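Local coordinates for protein glycosyl hydrolase (Rhizobium leguminosarum bv. trifolii, PDB 5NDX) that probably hydrolyses O-glycosidic bonds as a family 39 glycoside hydrolase, a bacterial orthologue of human alpha-L-iduronidase, at residues G169-D174 and P211-Y216. The protein carries 2 engineered substitutions. Sequence-based numbering, arbitrary orientation.
Sequences GLDAID and PPRIDY. With 8U8 ((2~{R},3~{S},4~{S},5~{R},6~{S})-6-(4-methyl-2-oxidanylidene-chromen-7-yl)oxy-3,4,5-tris(oxidanyl)oxane-2-carboxylic acid), chain N.
Arg-213 reaches across to Asp-171 and holds one carboxylate oxygen with two nitrogens, side-on. Arg-213 NE lies 2.9 Å from Asp-171 OD1 on its syn lone pair, while Arg-213 NH2 lies 2.8 Å from that OD1, nearly along the C-O direction; aspartate suits the place, since one negatively charged oxygen can accept both N-H groups. The two side chains run past each other in opposite senses, and the carboxylate and guanidinium planes are only 17° apart, so the salt bridge is almost flat. Extended from CG to NE, the arginine chain can span the 9.8 Å between the CA atoms of Asp-171 and Arg-213. The Leu-170 side chain crosses that of Arg-213 at about a right angle and sets its CB 3.6 Å from Arg-213 NH2 at the guanidinium edge, an aliphatic neighbour that suits a buried position. At another edge, Arg-213 NH1 pairs with Asp-215 OD2 in a salt bridge of weak hydrogen-bond geometry and also donates to Leu-177 O, so carboxylates on two edges fix the rotation of the group. An alanine in place of Arg-213 would probably leave Asp-171 and Asp-215 without their shared counter-charge and open a gap beside Leu-170. The contact ties the C-terminal part of helix 155-171 to the loop entering strand 216-219 of the TIM barrel, where 8U8 methyl carbon C15 sits over one face of the Tyr-216 ring; helix 110-131 packs against Leu-170.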
loop_
_atom_site.group_PDB
_atom_site.type_symbol
_atom_site.label_atom_id
_atom_site.label_comp_id
_atom_site.label_asym_id
_atom_site.label_seq_id
_atom_site.Cartn_x
_atom_site.Cartn_y
_atom_site.Cartn_z
ATOM N N GLY A 169 16.168 18.248 -16.852
ATOM C CA GLY A 169 17.102 17.467 -16.034
ATOM C C GLY A 169 17.053 15.969 -16.301
ATOM O O GLY A 169 18.088 15.282 -16.364
ATOM N N LEU A 170 15.842 15.452 -16.458
ATOM C CA LEU A 170 15.689 14.028 -16.797
ATOM C C LEU A 170 16.112 13.799 -18.258
ATOM O O LEU A 170 16.733 12.780 -18.558
ATOM C CB LEU A 170 14.239 13.559 -16.625
ATOM C CG LEU A 170 13.644 13.691 -15.213
ATOM C CD1 LEU A 170 12.164 13.354 -15.214
ATOM C CD2 LEU A 170 14.380 12.808 -14.230
ATOM N N ASP A 171 15.682 14.683 -19.155
ATOM C CA ASP A 171 15.990 14.530 -20.602
ATOM C C ASP A 171 17.503 14.488 -20.885
ATOM O O ASP A 171 17.909 13.753 -21.767
ATOM C CB ASP A 171 15.308 15.610 -21.468
ATOM C CG ASP A 171 13.806 15.361 -21.652
ATOM O OD1 ASP A 171 13.294 14.380 -21.080
ATOM O OD2 ASP A 171 13.122 16.133 -22.368
ATOM N N ALA A 172 18.329 15.196 -20.096
ATOM C CA ALA A 172 19.794 15.126 -20.291
ATOM C C ALA A 172 20.338 13.702 -20.219
ATOM O O ALA A 172 21.304 13.407 -20.856
ATOM C CB ALA A 172 20.538 16.006 -19.295
ATOM N N ILE A 173 19.734 12.825 -19.438
ATOM C CA ILE A 173 20.202 11.453 -19.349
ATOM C C ILE A 173 19.242 10.529 -20.078
ATOM O O ILE A 173 19.702 9.604 -20.739
ATOM C CB ILE A 173 20.276 10.963 -17.891
ATOM C CG1 ILE A 173 21.292 11.771 -17.082
ATOM C CG2 ILE A 173 20.584 9.454 -17.837
ATOM C CD1 ILE A 173 22.698 11.201 -17.098
ATOM N N ASP A 174 17.916 10.703 -19.916
ATOM C CA ASP A 174 16.977 9.708 -20.466
ATOM C C ASP A 174 15.551 10.221 -20.537
ATOM O O ASP A 174 14.858 10.247 -19.506
ATOM C CB ASP A 174 17.072 8.425 -19.631
ATOM C CG ASP A 174 16.347 7.258 -20.241
ATOM O OD1 ASP A 174 15.593 7.403 -21.242
ATOM O OD2 ASP A 174 16.523 6.168 -19.660
ATOM N N PRO A 211 6.307 23.024 -25.497
ATOM C CA PRO A 211 6.057 22.795 -24.072
ATOM C C PRO A 211 6.882 21.634 -23.521
ATOM O O PRO A 211 7.183 20.699 -24.257
ATOM C CB PRO A 211 4.558 22.477 -24.028
ATOM C CG PRO A 211 4.281 21.868 -25.360
ATOM C CD PRO A 211 5.218 22.511 -26.351
ATOM N N PRO A 212 7.255 21.690 -22.229
ATOM C CA PRO A 212 7.868 20.500 -21.621
ATOM C C PRO A 212 6.886 19.318 -21.627
ATOM O O PRO A 212 5.668 19.515 -21.585
ATOM C CB PRO A 212 8.156 20.957 -20.194
ATOM C CG PRO A 212 7.070 21.925 -19.919
ATOM C CD PRO A 212 6.920 22.697 -21.204
ATOM N N ARG A 213 7.419 18.118 -21.774
ATOM C CA ARG A 213 6.591 16.915 -21.804
ATOM C C ARG A 213 5.899 16.680 -20.447
ATOM O O ARG A 213 6.369 17.153 -19.393
ATOM C CB ARG A 213 7.425 15.695 -22.172
ATOM C CG ARG A 213 8.492 15.309 -21.149
ATOM C CD ARG A 213 9.199 14.035 -21.611
ATOM N NE ARG A 213 10.433 13.835 -20.844
ATOM C CZ ARG A 213 10.568 13.063 -19.754
ATOM N NH1 ARG A 213 9.538 12.356 -19.261
ATOM N NH2 ARG A 213 11.760 12.980 -19.157
ATOM N N ILE A 214 4.771 15.987 -20.509
ATOM C CA ILE A 214 4.080 15.505 -19.317
ATOM C C ILE A 214 3.538 14.121 -19.649
ATOM O O ILE A 214 2.824 13.937 -20.637
ATOM C CB ILE A 214 3.005 16.495 -18.812
ATOM C CG1 ILE A 214 2.362 15.968 -17.515
ATOM C CG2 ILE A 214 1.938 16.751 -19.863
ATOM C CD1 ILE A 214 1.585 17.021 -16.728
ATOM N N ASP A 215 3.940 13.136 -18.851
ATOM C CA ASP A 215 3.588 11.748 -19.101
ATOM C C ASP A 215 2.364 11.317 -18.313
ATOM O O ASP A 215 1.780 10.321 -18.645
ATOM C CB ASP A 215 4.764 10.871 -18.762
ATOM C CG ASP A 215 5.980 11.170 -19.655
ATOM O OD1 ASP A 215 5.805 11.136 -20.871
ATOM O OD2 ASP A 215 7.076 11.474 -19.155
ATOM N N TYR A 216 1.983 12.066 -17.282
ATOM C CA TYR A 216 0.763 11.745 -16.494
ATOM C C TYR A 216 0.346 12.979 -15.719
ATOM O O TYR A 216 1.170 13.840 -15.408
ATOM C CB TYR A 216 0.987 10.501 -15.575
ATOM C CG TYR A 216 1.995 10.763 -14.496
ATOM C CD1 TYR A 216 1.618 11.367 -13.314
ATOM C CD2 TYR A 216 3.350 10.490 -14.686
ATOM C CE1 TYR A 216 2.553 11.659 -12.310
ATOM C CE2 TYR A 216 4.285 10.786 -13.711
ATOM C CZ TYR A 216 3.876 11.360 -12.504
ATOM O OH TYR A 216 4.777 11.695 -11.500
HETATM C C15 8U8 N . 2.724 7.735 -11.508
HETATM C C13 8U8 N . 2.336 6.815 -12.484
HETATM C C14 8U8 N . 2.077 7.242 -13.780
HETATM C C16 8U8 N . 1.768 6.319 -14.769
HETATM O O9 8U8 N . 1.489 6.718 -15.892
HETATM O O8 8U8 N . 1.642 4.999 -14.465
HETATM C C11 8U8 N . 1.939 4.560 -13.225
HETATM C C10 8U8 N . 1.881 3.199 -13.049
HETATM C C12 8U8 N . 2.281 5.444 -12.212
HETATM C C7 8U8 N . 2.587 4.901 -10.963
HETATM C C8 8U8 N . 2.520 3.525 -10.778
HETATM C C9 8U8 N . 2.177 2.656 -11.817
HETATM O O2 8U8 N . 2.143 1.304 -11.584
HETATM C C5 8U8 N . 2.246 0.394 -12.711
HETATM O O1 8U8 N . 0.868 0.275 -13.107
HETATM C C1 8U8 N . 0.533 -0.680 -14.139
HETATM C C6 8U8 N . 1.186 -0.298 -15.514
HETATM O O7 8U8 N . 1.476 0.895 -15.734
HETATM O O6 8U8 N . 1.439 -1.233 -16.289
HETATM C C2 8U8 N . 1.008 -2.039 -13.629
HETATM O O5 8U8 N . 0.703 -3.117 -14.567
HETATM C C3 8U8 N . 2.524 -1.991 -13.328
HETATM O O4 8U8 N . 2.890 -3.231 -12.783
HETATM C C4 8U8 N . 2.813 -0.913 -12.282
HETATM O O3 8U8 N . 4.216 -0.763 -12.054
#